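PDB 3FLP: SAP-like pentraxin from Limulus polyphemus, which binds two calcium ions per subunit, forms two stacked rings of seven subunits and probably acts as a sugar-binding lectin of the pentraxin family. Local coordinates for residues D3-K8 / L163-V168; I9-T14 / D205-G210; H21-Q26 / S200-D205; V168-L173 / G191-W196. One frame throughout, in Å; residues are numbered along the deposited sequence.

Contact 1: D3-K8 / L163-V168; sequences DIRDVK and LSDLQV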
loop_
_atom_site.group_PDB
_atom_site.type_symbol
_atom_site.label_atom_id
_atom_site.label_comp_id
_atom_site.label_asym_id
_atom_site.label_seq_id
_atom_site.Cartn_x
_atom_site.Cartn_y
_atom_site.Cartn_z
ATOM N N ASP A 3 1.287 25.651 10.723
ATOM C CA ASP A 3 2.172 25.987 9.608
ATOM C C ASP A 3 2.743 27.400 9.774
ATOM O O ASP A 3 2.043 28.319 10.203
ATOM C CB ASP A 3 1.380 25.912 8.300
ATOM C CG ASP A 3 2.273 25.818 7.079
ATOM O OD1 ASP A 3 2.597 24.685 6.660
ATOM O OD2 ASP A 3 2.657 26.877 6.540
ATOM N N ILE A 4 4.006 27.571 9.406
ATOM C CA ILE A 4 4.669 28.860 9.512
ATOM C C ILE A 4 3.987 29.952 8.682
ATOM O O ILE A 4 4.106 31.142 8.986
ATOM C CB ILE A 4 6.142 28.746 9.087
ATOM C CG1 ILE A 4 6.997 29.637 9.983
ATOM C CG2 ILE A 4 6.311 29.131 7.609
ATOM C CD1 ILE A 4 8.482 29.394 9.826
ATOM N N ARG A 5 3.267 29.547 7.640
ATOM C CA ARG A 5 2.570 30.504 6.794
ATOM C C ARG A 5 1.373 31.137 7.496
ATOM O O ARG A 5 0.855 32.149 7.038
ATOM C CB ARG A 5 2.131 29.840 5.480
ATOM C CG ARG A 5 3.277 29.695 4.478
ATOM C CD ARG A 5 2.982 28.685 3.371
ATOM N NE ARG A 5 2.827 27.338 3.912
ATOM C CZ ARG A 5 2.744 26.228 3.180
ATOM N NH1 ARG A 5 2.804 26.289 1.853
ATOM N NH2 ARG A 5 2.599 25.055 3.783
ATOM N N ASP A 6 0.947 30.554 8.614
ATOM C CA ASP A 6 -0.187 31.088 9.362
ATOM C C ASP A 6 0.228 31.989 10.528
ATOM O O ASP A 6 -0.624 32.442 11.300
ATOM C CB ASP A 6 -1.087 29.949 9.890
ATOM C CG ASP A 6 -1.850 29.219 8.776
ATOM O OD1 ASP A 6 -2.484 29.887 7.927
ATOM O OD2 ASP A 6 -1.829 27.972 8.756
ATOM N N VAL A 7 1.529 32.235 10.679
ATOM C CA VAL A 7 2.000 33.126 11.743
ATOM C C VAL A 7 1.487 34.507 11.354
ATOM O O VAL A 7 1.457 34.850 10.172
ATOM C CB VAL A 7 3.552 33.155 11.824
ATOM C CG1 VAL A 7 4.032 34.349 12.665
ATOM C CG2 VAL A 7 4.055 31.858 12.433
ATOM N N LYS A 8 1.064 35.297 12.332
ATOM C CA LYS A 8 0.565 36.623 12.020
ATOM C C LYS A 8 1.235 37.683 12.889
ATOM O O LYS A 8 1.789 37.388 13.952
ATOM C CB LYS A 8 -0.960 36.683 12.212
ATOM C CG LYS A 8 -1.396 36.809 13.664
ATOM C CD LYS A 8 -2.909 36.944 13.801
ATOM C CE LYS A 8 -3.313 36.960 15.273
ATOM N NZ LYS A 8 -4.788 37.064 15.440
ATOM N N LEU A 163 -1.695 40.992 10.025
ATOM C CA LEU A 163 -1.192 40.586 8.722
ATOM C C LEU A 163 -0.490 39.235 8.783
ATOM O O LEU A 163 0.177 38.912 9.765
ATOM C CB LEU A 163 -0.233 41.663 8.197
ATOM C CG LEU A 163 0.384 41.498 6.811
ATOM C CD1 LEU A 163 0.721 42.878 6.240
ATOM C CD2 LEU A 163 1.619 40.613 6.896
ATOM N N SER A 164 -0.656 38.440 7.733
ATOM C CA SER A 164 0.004 37.146 7.667
ATOM C C SER A 164 0.131 36.652 6.233
ATOM O O SER A 164 -0.480 37.202 5.315
ATOM C CB SER A 164 -0.729 36.109 8.518
ATOM O OG SER A 164 -1.748 35.477 7.783
ATOM N N ASP A 165 0.970 35.637 6.049
ATOM C CA ASP A 165 1.189 35.014 4.748
ATOM C C ASP A 165 1.599 36.009 3.650
ATOM O O ASP A 165 1.043 36.001 2.552
ATOM C CB ASP A 165 -0.084 34.265 4.334
ATOM C CG ASP A 165 0.197 33.032 3.490
ATOM O OD1 ASP A 165 1.350 32.836 3.045
ATOM O OD2 ASP A 165 -0.758 32.260 3.265
ATOM N N LEU A 166 2.575 36.862 3.951
ATOM C CA LEU A 166 3.067 37.837 2.975
ATOM C C LEU A 166 3.971 37.116 1.978
ATOM O O LEU A 166 4.982 36.526 2.358
ATOM C CB LEU A 166 3.867 38.947 3.665
ATOM C CG LEU A 166 4.667 39.887 2.751
ATOM C CD1 LEU A 166 3.709 40.761 1.911
ATOM C CD2 LEU A 166 5.583 40.758 3.611
ATOM N N GLN A 167 3.602 37.167 0.704
ATOM C CA GLN A 167 4.374 36.514 -0.347
ATOM C C GLN A 167 4.622 37.516 -1.477
ATOM O O GLN A 167 3.683 38.132 -1.985
ATOM C CB GLN A 167 3.605 35.306 -0.882
ATOM C CG GLN A 167 3.114 34.325 0.188
ATOM C CD GLN A 167 4.238 33.648 0.960
ATOM O OE1 GLN A 167 5.397 33.650 0.537
ATOM N NE2 GLN A 167 3.895 33.050 2.090
ATOM N N VAL A 168 5.885 37.662 -1.868
ATOM C CA VAL A 168 6.280 38.601 -2.915
ATOM C C VAL A 168 7.098 37.935 -4.025
ATOM O O VAL A 168 8.071 37.235 -3.748
ATOM C CB VAL A 168 7.129 39.761 -2.315
ATOM C CG1 VAL A 168 7.495 40.777 -3.406
ATOM C CG2 VAL A 168 6.350 40.445 -1.170
HETATM O O HOH W 1 -2.630 32.542 7.557
#

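Contact 2: I9-T14 / D205-G210; sequences ISFPGT and DGVIVG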
loop_
_atom_site.group_PDB
_atom_site.type_symbol
_atom_site.label_atom_id
_atom_site.label_comp_id
_atom_site.label_asym_id
_atom_site.label_seq_id
_atom_site.Cartn_x
_atom_site.Cartn_y
_atom_site.Cartn_z
ATOM N N ILE A 9 1.181 38.921 12.419
ATOM C CA ILE A 9 1.750 40.045 13.146
ATOM C C ILE A 9 0.623 41.051 13.327
ATOM O O ILE A 9 -0.085 41.373 12.370
ATOM C CB ILE A 9 2.885 40.739 12.346
ATOM C CG1 ILE A 9 4.052 39.767 12.116
ATOM C CG2 ILE A 9 3.347 41.989 13.086
ATOM C CD1 ILE A 9 4.789 39.377 13.368
ATOM N N SER A 10 0.447 41.528 14.552
ATOM C CA SER A 10 -0.576 42.523 14.839
ATOM C C SER A 10 0.087 43.886 14.991
ATOM O O SER A 10 1.067 44.029 15.723
ATOM C CB SER A 10 -1.324 42.176 16.134
ATOM O OG SER A 10 -1.995 40.935 16.022
ATOM N N PHE A 11 -0.445 44.870 14.274
ATOM C CA PHE A 11 0.040 46.247 14.326
ATOM C C PHE A 11 -1.064 46.940 15.121
ATOM O O PHE A 11 -2.054 47.396 14.558
ATOM C CB PHE A 11 0.146 46.802 12.901
ATOM C CG PHE A 11 1.181 46.099 12.056
ATOM C CD1 PHE A 11 2.512 46.500 12.086
ATOM C CD2 PHE A 11 0.830 45.004 11.273
ATOM C CE1 PHE A 11 3.483 45.818 11.347
ATOM C CE2 PHE A 11 1.790 44.315 10.534
ATOM C CZ PHE A 11 3.121 44.723 10.571
ATOM N N PRO A 12 -0.899 47.015 16.453
ATOM C CA PRO A 12 -1.798 47.595 17.461
ATOM C C PRO A 12 -2.441 48.942 17.177
ATOM O O PRO A 12 -3.656 49.104 17.319
ATOM C CB PRO A 12 -0.926 47.645 18.716
ATOM C CG PRO A 12 0.070 46.544 18.492
ATOM C CD PRO A 12 0.421 46.748 17.052
ATOM N N GLY A 13 -1.622 49.909 16.795
ATOM C CA GLY A 13 -2.121 51.245 16.538
ATOM C C GLY A 13 -0.919 52.157 16.653
ATOM O O GLY A 13 -0.011 51.901 17.450
ATOM N N THR A 14 -0.903 53.222 15.867
ATOM C CA THR A 14 0.225 54.130 15.876
ATOM C C THR A 14 -0.041 55.475 16.551
ATOM O O THR A 14 -1.112 56.064 16.412
ATOM C CB THR A 14 0.719 54.381 14.425
ATOM O OG1 THR A 14 1.121 53.140 13.829
ATOM C CG2 THR A 14 1.893 55.348 14.410
ATOM N N ASP A 205 8.581 48.490 18.002
ATOM C CA ASP A 205 7.491 49.282 18.556
ATOM C C ASP A 205 6.210 48.528 18.915
ATOM O O ASP A 205 5.111 48.954 18.578
ATOM C CB ASP A 205 7.162 50.472 17.633
ATOM C CG ASP A 205 8.185 51.622 17.752
ATOM O OD1 ASP A 205 8.957 51.651 18.739
ATOM O OD2 ASP A 205 8.207 52.509 16.868
ATOM N N GLY A 206 6.368 47.400 19.595
ATOM C CA GLY A 206 5.219 46.642 20.052
ATOM C C GLY A 206 4.337 45.830 19.120
ATOM O O GLY A 206 3.144 45.705 19.395
ATOM N N VAL A 207 4.878 45.286 18.033
ATOM C CA VAL A 207 4.047 44.459 17.169
ATOM C C VAL A 207 3.833 43.166 17.952
ATOM O O VAL A 207 4.666 42.793 18.787
ATOM C CB VAL A 207 4.721 44.147 15.812
ATOM C CG1 VAL A 207 4.684 45.385 14.921
ATOM C CG2 VAL A 207 6.158 43.684 16.021
ATOM N N ILE A 208 2.714 42.495 17.702
ATOM C CA ILE A 208 2.396 41.265 18.414
ATOM C C ILE A 208 2.489 40.061 17.496
ATOM O O ILE A 208 1.871 40.034 16.432
ATOM C CB ILE A 208 0.967 41.328 19.007
ATOM C CG1 ILE A 208 0.815 42.587 19.863
ATOM C CG2 ILE A 208 0.699 40.092 19.849
ATOM C CD1 ILE A 208 -0.608 42.845 20.335
ATOM N N VAL A 209 3.269 39.066 17.911
ATOM C CA VAL A 209 3.436 37.848 17.134
ATOM C C VAL A 209 2.414 36.812 17.617
ATOM O O VAL A 209 2.353 36.488 18.807
ATOM C CB VAL A 209 4.857 37.258 17.290
ATOM C CG1 VAL A 209 4.973 35.974 16.468
ATOM C CG2 VAL A 209 5.910 38.277 16.845
ATOM N N GLY A 210 1.610 36.303 16.690
ATOM C CA GLY A 210 0.611 35.316 17.042
ATOM C C GLY A 210 0.293 34.403 15.876
ATOM O O GLY A 210 1.108 34.235 14.960
HETATM O O HOH W 2 -0.591 38.718 16.781
#

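Contact 3: H21-Q26 / S200-D205; sequences HLRFMQ and SFVADD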
loop_
_atom_site.group_PDB
_atom_site.type_symbol
_atom_site.label_atom_id
_atom_site.label_comp_id
_atom_site.label_asym_id
_atom_site.label_seq_id
_atom_site.Cartn_x
_atom_site.Cartn_y
_atom_site.Cartn_z
ATOM N N HIS A 21 6.073 48.393 13.402
ATOM C CA HIS A 21 6.416 48.053 12.026
ATOM C C HIS A 21 7.398 46.897 11.926
ATOM O O HIS A 21 7.964 46.442 12.916
ATOM C CB HIS A 21 7.055 49.255 11.317
ATOM C CG HIS A 21 8.451 49.555 11.777
ATOM N ND1 HIS A 21 8.727 50.146 12.993
ATOM C CD2 HIS A 21 9.652 49.332 11.189
ATOM C CE1 HIS A 21 10.036 50.277 13.133
ATOM N NE2 HIS A 21 10.620 49.791 12.051
ATOM N N LEU A 22 7.597 46.445 10.697
ATOM C CA LEU A 22 8.543 45.387 10.391
ATOM C C LEU A 22 9.459 45.981 9.325
ATOM O O LEU A 22 9.020 46.798 8.515
ATOM C CB LEU A 22 7.843 44.165 9.788
ATOM C CG LEU A 22 6.645 43.521 10.483
ATOM C CD1 LEU A 22 6.278 42.229 9.740
ATOM C CD2 LEU A 22 6.982 43.220 11.925
ATOM N N ARG A 23 10.725 45.585 9.335
ATOM C CA ARG A 23 11.670 46.045 8.327
ATOM C C ARG A 23 12.480 44.823 7.926
ATOM O O ARG A 23 13.143 44.207 8.766
ATOM C CB ARG A 23 12.609 47.127 8.873
ATOM C CG ARG A 23 13.516 47.729 7.784
ATOM C CD ARG A 23 14.505 48.758 8.339
ATOM N NE ARG A 23 15.610 48.119 9.051
ATOM C CZ ARG A 23 15.866 48.278 10.344
ATOM N NH1 ARG A 23 15.099 49.061 11.089
ATOM N NH2 ARG A 23 16.888 47.646 10.900
ATOM N N PHE A 24 12.419 44.455 6.654
ATOM C CA PHE A 24 13.169 43.293 6.211
ATOM C C PHE A 24 14.659 43.578 6.191
ATOM O O PHE A 24 15.100 44.636 5.741
ATOM C CB PHE A 24 12.665 42.823 4.852
ATOM C CG PHE A 24 11.340 42.126 4.929
ATOM C CD1 PHE A 24 10.163 42.856 5.043
ATOM C CD2 PHE A 24 11.275 40.736 4.963
ATOM C CE1 PHE A 24 8.928 42.211 5.192
ATOM C CE2 PHE A 24 10.042 40.076 5.114
ATOM C CZ PHE A 24 8.869 40.821 5.229
ATOM N N MET A 25 15.424 42.625 6.713
ATOM C CA MET A 25 16.872 42.744 6.812
ATOM C C MET A 25 17.598 42.821 5.474
ATOM O O MET A 25 18.589 43.524 5.358
ATOM C CB MET A 25 17.431 41.578 7.631
ATOM C CG MET A 25 16.947 41.541 9.078
ATOM S SD MET A 25 17.505 42.986 10.015
ATOM C CE MET A 25 19.227 42.574 10.247
ATOM N N GLN A 26 17.105 42.103 4.470
ATOM C CA GLN A 26 17.741 42.097 3.162
ATOM C C GLN A 26 17.015 43.013 2.182
ATOM O O GLN A 26 15.787 42.979 2.075
ATOM C CB GLN A 26 17.787 40.658 2.622
ATOM C CG GLN A 26 18.511 40.486 1.294
ATOM C CD GLN A 26 18.687 39.021 0.909
ATOM O OE1 GLN A 26 17.875 38.173 1.275
ATOM N NE2 GLN A 26 19.738 38.722 0.154
ATOM N N SER A 200 14.175 37.098 6.980
ATOM C CA SER A 200 14.315 37.842 8.227
ATOM C C SER A 200 13.840 39.283 8.210
ATOM O O SER A 200 14.027 40.004 7.233
ATOM C CB SER A 200 15.784 37.827 8.659
ATOM O OG SER A 200 16.244 36.497 8.784
ATOM N N PHE A 201 13.242 39.701 9.315
ATOM C CA PHE A 201 12.768 41.066 9.449
ATOM C C PHE A 201 12.851 41.531 10.892
ATOM O O PHE A 201 12.754 40.728 11.825
ATOM C CB PHE A 201 11.335 41.188 8.920
ATOM C CG PHE A 201 10.343 40.267 9.583
ATOM C CD1 PHE A 201 9.746 40.613 10.795
ATOM C CD2 PHE A 201 9.977 39.070 8.975
ATOM C CE1 PHE A 201 8.791 39.781 11.392
ATOM C CE2 PHE A 201 9.025 38.230 9.560
ATOM C CZ PHE A 201 8.429 38.588 10.772
ATOM N N VAL A 202 13.068 42.826 11.068
ATOM C CA VAL A 202 13.146 43.417 12.388
ATOM C C VAL A 202 11.725 43.752 12.825
ATOM O O VAL A 202 10.934 44.266 12.034
ATOM C CB VAL A 202 13.978 44.713 12.360
ATOM C CG1 VAL A 202 13.992 45.360 13.731
ATOM C CG2 VAL A 202 15.390 44.409 11.933
ATOM N N ALA A 203 11.392 43.439 14.071
ATOM C CA ALA A 203 10.069 43.740 14.613
ATOM C C ALA A 203 10.297 44.849 15.631
ATOM O O ALA A 203 11.188 44.741 16.478
ATOM C CB ALA A 203 9.478 42.514 15.286
ATOM N N ASP A 204 9.519 45.923 15.557
ATOM C CA ASP A 204 9.734 47.015 16.498
ATOM C C ASP A 204 8.466 47.744 16.911
ATOM O O ASP A 204 7.422 47.635 16.267
ATOM C CB ASP A 204 10.723 48.024 15.906
ATOM C CG ASP A 204 11.542 48.736 16.973
ATOM O OD1 ASP A 204 11.187 48.650 18.169
ATOM O OD2 ASP A 204 12.545 49.391 16.615
ATOM N N ASP A 205 8.581 48.490 18.002
ATOM C CA ASP A 205 7.491 49.282 18.556
ATOM C C ASP A 205 6.210 48.528 18.915
ATOM O O ASP A 205 5.111 48.954 18.578
ATOM C CB ASP A 205 7.162 50.472 17.633
ATOM C CG ASP A 205 8.185 51.622 17.752
ATOM O OD1 ASP A 205 8.957 51.651 18.739
ATOM O OD2 ASP A 205 8.207 52.509 16.868
HETATM O O HOH W 3 14.907 39.902 4.455
#

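Contact 4: V168-L173 / G191-W196; sequences VWDEAL and GNVISW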
loop_
_atom_site.group_PDB
_atom_site.type_symbol
_atom_site.label_atom_id
_atom_site.label_comp_id
_atom_site.label_asym_id
_atom_site.label_seq_id
_atom_site.Cartn_x
_atom_site.Cartn_y
_atom_site.Cartn_z
ATOM N N VAL A 168 5.885 37.662 -1.868
ATOM C CA VAL A 168 6.280 38.601 -2.915
ATOM C C VAL A 168 7.098 37.935 -4.025
ATOM O O VAL A 168 8.071 37.235 -3.748
ATOM C CB VAL A 168 7.129 39.761 -2.315
ATOM C CG1 VAL A 168 7.495 40.777 -3.406
ATOM C CG2 VAL A 168 6.350 40.445 -1.170
ATOM N N TRP A 169 6.695 38.171 -5.274
ATOM C CA TRP A 169 7.357 37.632 -6.463
ATOM C C TRP A 169 7.826 38.802 -7.326
ATOM O O TRP A 169 7.195 39.860 -7.330
ATOM C CB TRP A 169 6.375 36.810 -7.308
ATOM C CG TRP A 169 5.941 35.498 -6.735
ATOM C CD1 TRP A 169 6.503 34.276 -6.963
ATOM C CD2 TRP A 169 4.807 35.267 -5.891
ATOM N NE1 TRP A 169 5.785 33.293 -6.318
ATOM C CE2 TRP A 169 4.739 33.875 -5.654
ATOM C CE3 TRP A 169 3.841 36.101 -5.312
ATOM C CZ2 TRP A 169 3.739 33.296 -4.862
ATOM C CZ3 TRP A 169 2.845 35.527 -4.525
ATOM C CH2 TRP A 169 2.804 34.135 -4.307
ATOM N N ASP A 170 8.915 38.619 -8.068
ATOM C CA ASP A 170 9.390 39.691 -8.938
ATOM C C ASP A 170 8.856 39.464 -10.358
ATOM O O ASP A 170 9.540 39.693 -11.358
ATOM C CB ASP A 170 10.923 39.765 -8.913
ATOM C CG ASP A 170 11.589 38.519 -9.463
ATOM O OD1 ASP A 170 10.949 37.456 -9.525
ATOM O OD2 ASP A 170 12.780 38.606 -9.825
ATOM N N GLU A 171 7.614 38.997 -10.421
ATOM C CA GLU A 171 6.921 38.740 -11.676
ATOM C C GLU A 171 5.499 39.255 -11.521
ATOM O O GLU A 171 5.055 39.512 -10.404
ATOM C CB GLU A 171 6.892 37.238 -11.996
ATOM C CG GLU A 171 8.268 36.647 -12.324
ATOM C CD GLU A 171 8.187 35.440 -13.247
ATOM O OE1 GLU A 171 7.387 35.483 -14.204
ATOM O OE2 GLU A 171 8.932 34.459 -13.030
ATOM N N ALA A 172 4.796 39.425 -12.637
ATOM C CA ALA A 172 3.415 39.896 -12.603
ATOM C C ALA A 172 2.494 38.692 -12.769
ATOM O O ALA A 172 2.167 38.302 -13.890
ATOM C CB ALA A 172 3.167 40.898 -13.722
ATOM N N LEU A 173 2.092 38.107 -11.643
ATOM C CA LEU A 173 1.222 36.941 -11.630
ATOM C C LEU A 173 -0.081 37.145 -12.405
ATOM O O LEU A 173 -0.636 38.244 -12.435
ATOM C CB LEU A 173 0.927 36.546 -10.176
ATOM C CG LEU A 173 1.872 35.521 -9.523
ATOM C CD1 LEU A 173 3.309 35.939 -9.672
ATOM C CD2 LEU A 173 1.510 35.355 -8.049
ATOM N N GLY A 191 6.507 33.317 -2.165
ATOM C CA GLY A 191 7.141 34.237 -3.092
ATOM C C GLY A 191 8.637 33.986 -3.205
ATOM O O GLY A 191 9.252 33.501 -2.254
ATOM N N ASN A 192 9.220 34.315 -4.358
ATOM C CA ASN A 192 10.651 34.119 -4.575
ATOM C C ASN A 192 11.477 35.315 -4.082
ATOM O O ASN A 192 12.676 35.198 -3.881
ATOM C CB ASN A 192 10.947 33.852 -6.065
ATOM C CG ASN A 192 10.772 35.091 -6.940
ATOM O OD1 ASN A 192 9.750 35.782 -6.881
ATOM N ND2 ASN A 192 11.766 35.366 -7.766
ATOM N N VAL A 193 10.833 36.463 -3.899
ATOM C CA VAL A 193 11.522 37.655 -3.411
ATOM C C VAL A 193 11.402 37.654 -1.886
ATOM O O VAL A 193 12.399 37.739 -1.172
ATOM C CB VAL A 193 10.884 38.932 -3.997
ATOM C CG1 VAL A 193 11.564 40.165 -3.436
ATOM C CG2 VAL A 193 11.003 38.913 -5.513
ATOM N N ILE A 194 10.169 37.552 -1.395
ATOM C CA ILE A 194 9.911 37.490 0.039
ATOM C C ILE A 194 8.951 36.338 0.305
ATOM O O ILE A 194 7.886 36.255 -0.305
ATOM C CB ILE A 194 9.253 38.784 0.592
ATOM C CG1 ILE A 194 10.271 39.925 0.629
ATOM C CG2 ILE A 194 8.714 38.539 2.001
ATOM C CD1 ILE A 194 9.695 41.227 1.173
ATOM N N SER A 195 9.350 35.438 1.196
ATOM C CA SER A 195 8.516 34.313 1.580
ATOM C C SER A 195 8.277 34.492 3.076
ATOM O O SER A 195 9.224 34.527 3.855
ATOM C CB SER A 195 9.227 32.984 1.308
ATOM O OG SER A 195 8.433 31.895 1.761
ATOM N N TRP A 196 7.011 34.624 3.464
ATOM C CA TRP A 196 6.645 34.843 4.855
ATOM C C TRP A 196 7.366 33.935 5.851
ATOM O O TRP A 196 7.322 32.714 5.741
ATOM C CB TRP A 196 5.134 34.682 5.026
ATOM C CG TRP A 196 4.618 35.161 6.361
ATOM C CD1 TRP A 196 3.775 34.493 7.203
ATOM C CD2 TRP A 196 4.836 36.448 6.952
ATOM N NE1 TRP A 196 3.445 35.287 8.277
ATOM C CE2 TRP A 196 4.080 36.493 8.147
ATOM C CE3 TRP A 196 5.590 37.570 6.586
ATOM C CZ2 TRP A 196 4.055 37.618 8.975
ATOM C CZ3 TRP A 196 5.567 38.688 7.410
ATOM C CH2 TRP A 196 4.802 38.704 8.591
#

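Contact 1: D3-K8 / L163-V168
S164 and K8 meet where this contact is tight: S164 CB lies 3.0 Å from V7 O and 3.7 Å from K8 CB, while K8 CA approaches L163 O at 3.2 Å in a CA-H...O contact. No direct hydrogen bond crosses between the segments; a water joins them, donating to D6 OD1 at 2.7 Å and hydrogen-bonding S164 OG at 3.1 Å. V7 O is taken by W196 NE1, and the extended K8 chain leads away to a salt bridge with E162.

Toward the partly exposed R5 the fit loosens. R5 and D165 run side by side, R5 CB 3.9 Å from D165 OD1, but their flat ends are turned 72° apart and the charged atoms do not meet. Bent at chi3 (-64°), R5 grips D3 side-on, R5 NE to D3 OD2 at 2.7 Å and R5 NH2 to D3 OD1, while R5 N reaches D3 OD2 from the opposite face and closes an Asx turn. D165 OD1 receives a nearly straight bond from Q167 NE2 (2.7 Å, 170°), and D165 OD2 has salt bridges to R188 and R39. A 3-10 turn leads into strand 7-11, antiparallel to strand 161-169, in the jelly-roll beta-sandwich of pentraxins.

Contact 2: I9-T14 / D205-G210
I208 O is held by two donors, S10 N at 2.8 Å (160° at the hydrogen) and a water at 2.8 Å, and I9 CA adds a CA-H...O contact at 3.3 Å. The reciprocal bond, I208 N to S10 O, lies in the carbonyl plane on a lone pair; bonds in both directions mark S10 and I208 as a hydrogen-bonded pair of an antiparallel strand pairing in the pentraxin beta-sandwich. The water also hydrogen-bonds S10 OG at 2.7 Å, so it closes a short bridge beside the backbone bond.

On the face carrying I9 and V209, I9 CD1 lies 3.8 Å from V209 CG2, the two side chains side by side, pointing the same way. I9 CG2 turns instead to V207, 3.7 Å from its CB, and also covers one face of the F11 ring near its rim. V207 CG1, set anti to its own carbonyl carbon (chi1 -75°), approaches F11 CD1 to 3.7 Å from an oblique direction. The sheet continues beyond the chain: V207, I208 and V209 pair antiparallel with a strand of a neighbouring subunit. On the other face S10 CB packs on I208 CB, and past the end of strand 7-11 P12 CG sits 3.3 Å from G206 O.

Contact 3: H21-Q26 / S200-D205
Strands 21-24 and 201-204 run antiparallel, their axes 4.3 Å apart at 160°, with H21-D204 and R23-V202 as hydrogen-bonded pairs and L22-A203 and F24-F201 as non-hydrogen-bonded ones. Strand 201-204 is outermost within this chain in one sheet of the pentraxin beta-sandwich, and F201, V202 and A203 pair on with a strand of a neighbouring subunit. V202 N to R23 O is the shortest backbone bond across the contact, 2.7 Å, and M25 N to S200 O (3.0 Å) prolongs the pairing past the strand ends.

On the L22 and F24 face, F201 CB stands over the centre of the F24 ring, 4.0 Å from its centroid, a CH-pi contact. F201 CG sits between the backbone N and the carbonyl carbon (chi1 57°), which sets its ring beside L22; L22 CD1 lies over one face of that ring, 3.9 Å from F201 CE1. The two phenyl planes meet obliquely, 56° apart. W196 lies nearly parallel to the F201 ring.

On the opposite face V202 CG2 lies over the R23 guanidinium, 3.7 Å from R23 NH2, and M25 crosses V202 at about a right angle. H21 ND1 bonds F19 O, while H21 CE1 touches D204 CB at 3.6 Å.

Contact 4: V168-L173 / G191-W196
The W169 indole is sandwiched between G191 and L173: G191 CA lies 3.5 Å from W169 CE2 over one face, and L173 CD2 covers the opposite face near the rim. G191 CA stands 3.6 Å from the centroid of the W169 five-membered ring and 13° off its normal, a CH-pi contact through a backbone carbon. N192 N lies over the same face as G191. The NE1 of the indole is committed outside the chain, to L217 O of a neighbouring subunit.

The N192 amide is a second flat group, tilted 28° from the indole and gripped at both ends by D170. Its OD1 accepts D170 N at 3.2 Å, in the carbonyl plane and on a lone pair. Its ND2 donates to D170 OD1 at 2.9 Å; the bond stays close to the amide plane but reaches D170 OD1 from above the carboxylate plane; the two planes are 50° apart. Both CG atoms sit between backbone N and carbonyl carbon, which brings the D170 and N192 end groups together, and two bonds of opposite sense fix the amide's rotation.

Beyond this clasp, V193 CG2 packs 3.5 Å from D170 CB, and the V168 and I194 side chains lie side by side, V168 CB 3.7 Å from I194 CB. V168 N bonds I194 O. V168 O accepts both V193 N (2.9 Å) and I194 N (3.2 Å), from the same face of its carbonyl plane. Two residues therefore face one across strands 161-169 and 194-195, a classic beta bulge in a sheet of the pentraxin sandwich.

From the N terminus, segments 3-8, 9-14 and 21-26 each wait for a partner from the last third of the chain. Contact 1 closes first, when strand 161-169 returns beside strand 7-11. Contact 4 follows in series; it shares V168 and closes a short loop holding helix 175-182. Contact 3 closes next and contact 2 last, so contact 4 is nested in contact 3 and contact 3 in contact 2, while contact 1 crosses both. Contacts 1, 2 and 4 lie in one sheet and contact 3 in the other. F11 on L22, and W196 against I9 and L22, join the sheets across the sandwich.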